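Local coordinates for adenosine monophosphate-protein transferase FICD homolog (Caenorhabditis elegans, PDB 5JJ6) that belongs to the Fic/DOC family, as a largely helical Fic-domain protein of the FICD type, at residues 72-84 with 319-331. Residues are numbered along the deposited sequence; the frame is centred on the assembly and turned at random.
Sequences VEADQCYVKALAY and HVANLGDLRPFVR
Val72 lays its CG1 methyl over the centre of one face of the Arg331 guanidinium, 3.4 Å from CZ; an apolar methyl can lie there because that face neither donates nor accepts hydrogen bonds, while the N-H groups point outward in its plane, where NH1 forms a salt bridge with Asp106. One turn on, Asp75 meets Arg327 in a salt bridge: OD1 offers its syn lone pair to NH2 at 2.7 Å, with the carboxylate and guanidinium planes 70° apart. The other oxygen, OD2, is hydrogen-bonded to Thr98 OG1 on helix 89-120, so both oxygens of this buried acid are satisfied.

Gln76 enters as a knob among Val320, Arg327, Pro328 and Arg331. Its chain bends at chi2 (-58°), bringing the amide across to Asp325, where NE2 donates to OD2 over 2.9 Å, nearly in the amide plane; OE1 rests on Pro328 CG. Glutamine suits this buried place: it is long enough to reach Asp325 and carries an uncharged N-H donor. Asp325 OD2 also accepts from Arg327 NH2, which arrives from the other face of the carboxylate. Arg327 grips the same acid side-on through NE and NH2, and OD1 also takes its backbone N-H, so the Asp325 side chain caps the start of helix 327-346. NH2 thus bridges two acids, and its positive charge probably offsets the repulsion between two nearby carboxylates.

Val79 fills in beside this network, CG2 lying 3.5 Å from Arg327 NH2 at the guanidinium edge. Farther along, small Ala83 lets Leu323 approach, CB to CB at 4.0 Å, and Tyr84 CE1 packs on Leu323 CD1. Gly324 takes the positive phi of a Schellman motif, turning the chain toward the next helix.

The contact joins helix 71-84, backed by helices 55-67 and 89-120, to the turn between helices 311-321 and 327-346, which pack against helix 263-277.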
loop_
_atom_site.group_PDB
_atom_site.type_symbol
_atom_site.label_atom_id
_atom_site.label_comp_id
_atom_site.label_asym_id
_atom_site.label_seq_id
_atom_site.Cartn_x
_atom_site.Cartn_y
_atom_site.Cartn_z
ATOM N N VAL B 72 -34.191 15.995 26.029
ATOM C CA VAL B 72 -33.369 14.954 25.430
ATOM C C VAL B 72 -32.141 14.700 26.297
ATOM O O VAL B 72 -31.702 13.551 26.466
ATOM C CB VAL B 72 -32.948 15.331 23.991
ATOM C CG1 VAL B 72 -32.069 14.250 23.379
ATOM C CG2 VAL B 72 -34.177 15.546 23.132
ATOM N N GLU B 73 -31.628 15.753 26.917
ATOM C CA GLU B 73 -30.471 15.575 27.766
ATOM C C GLU B 73 -30.854 14.897 29.096
ATOM O O GLU B 73 -30.111 14.047 29.620
ATOM C CB GLU B 73 -29.776 16.915 28.006
ATOM C CG GLU B 73 -28.357 16.715 28.504
ATOM C CD GLU B 73 -27.504 15.938 27.501
ATOM O OE1 GLU B 73 -27.794 16.006 26.276
ATOM O OE2 GLU B 73 -26.578 15.218 27.949
ATOM N N ALA B 74 -32.031 15.242 29.611
ATOM C CA ALA B 74 -32.535 14.637 30.840
ATOM C C ALA B 74 -32.681 13.132 30.654
ATOM O O ALA B 74 -32.176 12.313 31.461
ATOM C CB ALA B 74 -33.856 15.246 31.223
ATOM N N ASP B 75 -33.394 12.780 29.587
ATOM C CA ASP B 75 -33.542 11.393 29.184
ATOM C C ASP B 75 -32.175 10.694 29.058
ATOM O O ASP B 75 -32.008 9.560 29.491
ATOM C CB ASP B 75 -34.315 11.317 27.874
ATOM C CG ASP B 75 -34.359 9.925 27.313
ATOM O OD1 ASP B 75 -33.388 9.534 26.619
ATOM O OD2 ASP B 75 -35.363 9.224 27.553
ATOM N N GLN B 76 -31.193 11.379 28.478
ATOM C CA GLN B 76 -29.838 10.812 28.370
ATOM C C GLN B 76 -29.197 10.488 29.729
ATOM O O GLN B 76 -28.546 9.435 29.894
ATOM C CB GLN B 76 -28.961 11.750 27.546
ATOM C CG GLN B 76 -29.181 11.485 26.089
ATOM C CD GLN B 76 -28.871 10.042 25.746
ATOM O OE1 GLN B 76 -27.745 9.593 25.943
ATOM N NE2 GLN B 76 -29.868 9.296 25.277
ATOM N N CYS B 77 -29.349 11.411 30.678
ATOM C CA CYS B 77 -28.938 11.158 32.054
ATOM C C CYS B 77 -29.593 9.896 32.634
ATOM O O CYS B 77 -28.908 9.057 33.237
ATOM C CB CYS B 77 -29.274 12.351 32.952
ATOM S SG CYS B 77 -28.223 13.796 32.737
ATOM N N TYR B 78 -30.915 9.770 32.476
ATOM C CA TYR B 78 -31.611 8.603 33.033
ATOM C C TYR B 78 -31.130 7.309 32.377
ATOM O O TYR B 78 -30.931 6.294 33.051
ATOM C CB TYR B 78 -33.123 8.729 32.881
ATOM C CG TYR B 78 -33.703 9.977 33.500
ATOM C CD1 TYR B 78 -33.156 10.524 34.651
ATOM C CD2 TYR B 78 -34.803 10.614 32.922
ATOM C CE1 TYR B 78 -33.683 11.674 35.211
ATOM C CE2 TYR B 78 -35.335 11.752 33.473
ATOM C CZ TYR B 78 -34.770 12.279 34.614
ATOM O OH TYR B 78 -35.293 13.421 35.157
ATOM N N VAL B 79 -30.925 7.350 31.065
ATOM C CA VAL B 79 -30.466 6.169 30.348
ATOM C C VAL B 79 -29.092 5.728 30.847
ATOM O O VAL B 79 -28.864 4.527 31.074
ATOM C CB VAL B 79 -30.404 6.412 28.828
ATOM C CG1 VAL B 79 -29.762 5.214 28.122
ATOM C CG2 VAL B 79 -31.802 6.688 28.268
ATOM N N LYS B 80 -28.181 6.688 31.039
ATOM C CA LYS B 80 -26.872 6.350 31.599
ATOM C C LYS B 80 -26.944 5.813 33.036
ATOM O O LYS B 80 -26.244 4.848 33.382
ATOM C CB LYS B 80 -25.935 7.552 31.542
ATOM C CG LYS B 80 -25.112 7.572 30.255
ATOM C CD LYS B 80 -24.397 8.885 29.995
ATOM C CE LYS B 80 -23.064 8.967 30.696
ATOM N NZ LYS B 80 -22.297 10.102 30.093
ATOM N N ALA B 81 -27.782 6.431 33.869
ATOM C CA ALA B 81 -27.945 5.965 35.237
ATOM C C ALA B 81 -28.439 4.519 35.256
ATOM O O ALA B 81 -27.931 3.675 35.999
ATOM C CB ALA B 81 -28.891 6.860 35.990
ATOM N N LEU B 82 -29.429 4.220 34.437
ATOM C CA LEU B 82 -29.953 2.868 34.441
ATOM C C LEU B 82 -28.925 1.896 33.863
ATOM O O LEU B 82 -28.850 0.746 34.293
ATOM C CB LEU B 82 -31.265 2.802 33.660
ATOM C CG LEU B 82 -31.896 1.426 33.457
ATOM C CD1 LEU B 82 -32.320 0.766 34.777
ATOM C CD2 LEU B 82 -33.060 1.536 32.470
ATOM N N ALA B 83 -28.098 2.358 32.929
ATOM C CA ALA B 83 -27.146 1.439 32.299
ATOM C C ALA B 83 -26.001 1.085 33.237
ATOM O O ALA B 83 -25.542 -0.056 33.256
ATOM C CB ALA B 83 -26.607 2.021 31.004
ATOM N N TYR B 84 -25.564 2.067 34.024
ATOM C CA TYR B 84 -24.465 1.878 34.966
ATOM C C TYR B 84 -24.913 1.116 36.200
ATOM O O TYR B 84 -24.103 0.517 36.897
ATOM C CB TYR B 84 -23.873 3.216 35.403
ATOM C CG TYR B 84 -23.180 3.979 34.293
ATOM C CD1 TYR B 84 -22.816 3.346 33.116
ATOM C CD2 TYR B 84 -22.846 5.321 34.447
ATOM C CE1 TYR B 84 -22.187 4.034 32.114
ATOM C CE2 TYR B 84 -22.220 6.017 33.450
ATOM C CZ TYR B 84 -21.889 5.367 32.284
ATOM O OH TYR B 84 -21.248 6.045 31.269
ATOM N N HIS B 319 -20.177 5.758 22.572
ATOM C CA HIS B 319 -20.128 5.227 23.928
ATOM C C HIS B 319 -21.520 4.784 24.348
ATOM O O HIS B 319 -21.715 3.638 24.793
ATOM C CB HIS B 319 -19.564 6.287 24.876
ATOM C CG HIS B 319 -19.696 5.966 26.332
ATOM N ND1 HIS B 319 -19.596 6.933 27.310
ATOM C CD2 HIS B 319 -19.960 4.803 26.983
ATOM C CE1 HIS B 319 -19.762 6.378 28.499
ATOM N NE2 HIS B 319 -19.990 5.087 28.326
ATOM N N VAL B 320 -22.492 5.667 24.119
ATOM C CA VAL B 320 -23.850 5.410 24.532
ATOM C C VAL B 320 -24.419 4.265 23.719
ATOM O O VAL B 320 -25.302 3.543 24.197
ATOM C CB VAL B 320 -24.717 6.655 24.399
ATOM C CG1 VAL B 320 -26.144 6.394 24.909
ATOM C CG2 VAL B 320 -24.079 7.782 25.170
ATOM N N ALA B 321 -23.902 4.060 22.511
ATOM C CA ALA B 321 -24.451 2.984 21.706
ATOM C C ALA B 321 -24.144 1.668 22.377
ATOM O O ALA B 321 -24.961 0.749 22.370
ATOM C CB ALA B 321 -23.905 3.009 20.298
ATOM N N ASN B 322 -22.994 1.606 23.036
ATOM C CA ASN B 322 -22.584 0.359 23.648
ATOM C C ASN B 322 -23.330 0.126 24.950
ATOM O O ASN B 322 -23.223 -0.944 25.551
ATOM C CB ASN B 322 -21.084 0.370 23.900
ATOM C CG ASN B 322 -20.276 0.623 22.635
ATOM O OD1 ASN B 322 -19.316 1.367 22.674
ATOM N ND2 ASN B 322 -20.673 0.024 21.514
ATOM N N LEU B 323 -24.112 1.117 25.375
ATOM C CA LEU B 323 -24.933 0.955 26.563
ATOM C C LEU B 323 -26.337 0.530 26.148
ATOM O O LEU B 323 -27.195 0.255 26.988
ATOM C CB LEU B 323 -24.964 2.247 27.387
ATOM C CG LEU B 323 -23.610 2.713 27.946
ATOM C CD1 LEU B 323 -23.736 4.025 28.729
ATOM C CD2 LEU B 323 -22.924 1.621 28.772
ATOM N N GLY B 324 -26.550 0.446 24.836
ATOM C CA GLY B 324 -27.813 -0.010 24.286
ATOM C C GLY B 324 -28.622 1.054 23.576
ATOM O O GLY B 324 -29.693 0.768 23.039
ATOM N N ASP B 325 -28.094 2.272 23.544
ATOM C CA ASP B 325 -28.833 3.394 22.996
ATOM C C ASP B 325 -28.185 4.023 21.754
ATOM O O ASP B 325 -27.199 4.758 21.844
ATOM C CB ASP B 325 -29.024 4.436 24.089
ATOM C CG ASP B 325 -29.997 5.502 23.696
ATOM O OD1 ASP B 325 -30.589 5.350 22.607
ATOM O OD2 ASP B 325 -30.182 6.475 24.474
ATOM N N LEU B 326 -28.754 3.732 20.592
ATOM C CA LEU B 326 -28.229 4.239 19.339
ATOM C C LEU B 326 -28.764 5.622 19.009
ATOM O O LEU B 326 -28.448 6.172 17.967
ATOM C CB LEU B 326 -28.545 3.282 18.200
ATOM C CG LEU B 326 -27.401 2.313 17.947
ATOM C CD1 LEU B 326 -27.752 1.298 16.902
ATOM C CD2 LEU B 326 -26.149 3.095 17.518
ATOM N N ARG B 327 -29.601 6.178 19.869
ATOM C CA ARG B 327 -30.267 7.432 19.524
ATOM C C ARG B 327 -29.313 8.629 19.482
ATOM O O ARG B 327 -29.384 9.416 18.544
ATOM C CB ARG B 327 -31.439 7.707 20.486
ATOM C CG ARG B 327 -32.560 6.639 20.420
ATOM C CD ARG B 327 -33.594 6.899 21.482
ATOM N NE ARG B 327 -32.946 6.960 22.786
ATOM C CZ ARG B 327 -33.504 7.455 23.882
ATOM N NH1 ARG B 327 -34.722 7.963 23.829
ATOM N NH2 ARG B 327 -32.825 7.482 25.017
ATOM N N PRO B 328 -28.408 8.767 20.471
ATOM C CA PRO B 328 -27.477 9.897 20.373
ATOM C C PRO B 328 -26.674 9.925 19.071
ATOM O O PRO B 328 -26.505 10.995 18.476
ATOM C CB PRO B 328 -26.550 9.684 21.570
ATOM C CG PRO B 328 -27.364 8.966 22.550
ATOM C CD PRO B 328 -28.242 8.048 21.747
ATOM N N PHE B 329 -26.206 8.763 18.632
ATOM C CA PHE B 329 -25.436 8.680 17.398
ATOM C C PHE B 329 -26.305 9.077 16.209
ATOM O O PHE B 329 -25.882 9.875 15.374
ATOM C CB PHE B 329 -24.873 7.276 17.207
ATOM C CG PHE B 329 -24.003 7.130 15.995
ATOM C CD1 PHE B 329 -22.925 7.973 15.790
ATOM C CD2 PHE B 329 -24.264 6.142 15.059
ATOM C CE1 PHE B 329 -22.110 7.840 14.662
ATOM C CE2 PHE B 329 -23.460 5.998 13.934
ATOM C CZ PHE B 329 -22.375 6.848 13.733
ATOM N N VAL B 330 -27.526 8.550 16.150
ATOM C CA VAL B 330 -28.447 8.926 15.083
ATOM C C VAL B 330 -28.653 10.434 15.043
ATOM O O VAL B 330 -28.656 11.039 13.974
ATOM C CB VAL B 330 -29.818 8.234 15.232
ATOM C CG1 VAL B 330 -30.860 8.913 14.357
ATOM C CG2 VAL B 330 -29.701 6.767 14.875
ATOM N N ARG B 331 -28.813 11.029 16.214
ATOM C CA ARG B 331 -28.993 12.463 16.328
ATOM C C ARG B 331 -27.765 13.188 15.822
ATOM O O ARG B 331 -27.869 14.246 15.197
ATOM C CB ARG B 331 -29.293 12.862 17.780
ATOM C CG ARG B 331 -30.670 12.398 18.286
ATOM C CD ARG B 331 -30.991 12.979 19.651
ATOM N NE ARG B 331 -30.793 12.037 20.739
ATOM C CZ ARG B 331 -31.784 11.469 21.410
ATOM N NH1 ARG B 331 -33.032 11.769 21.109
ATOM N NH2 ARG B 331 -31.540 10.615 22.393
#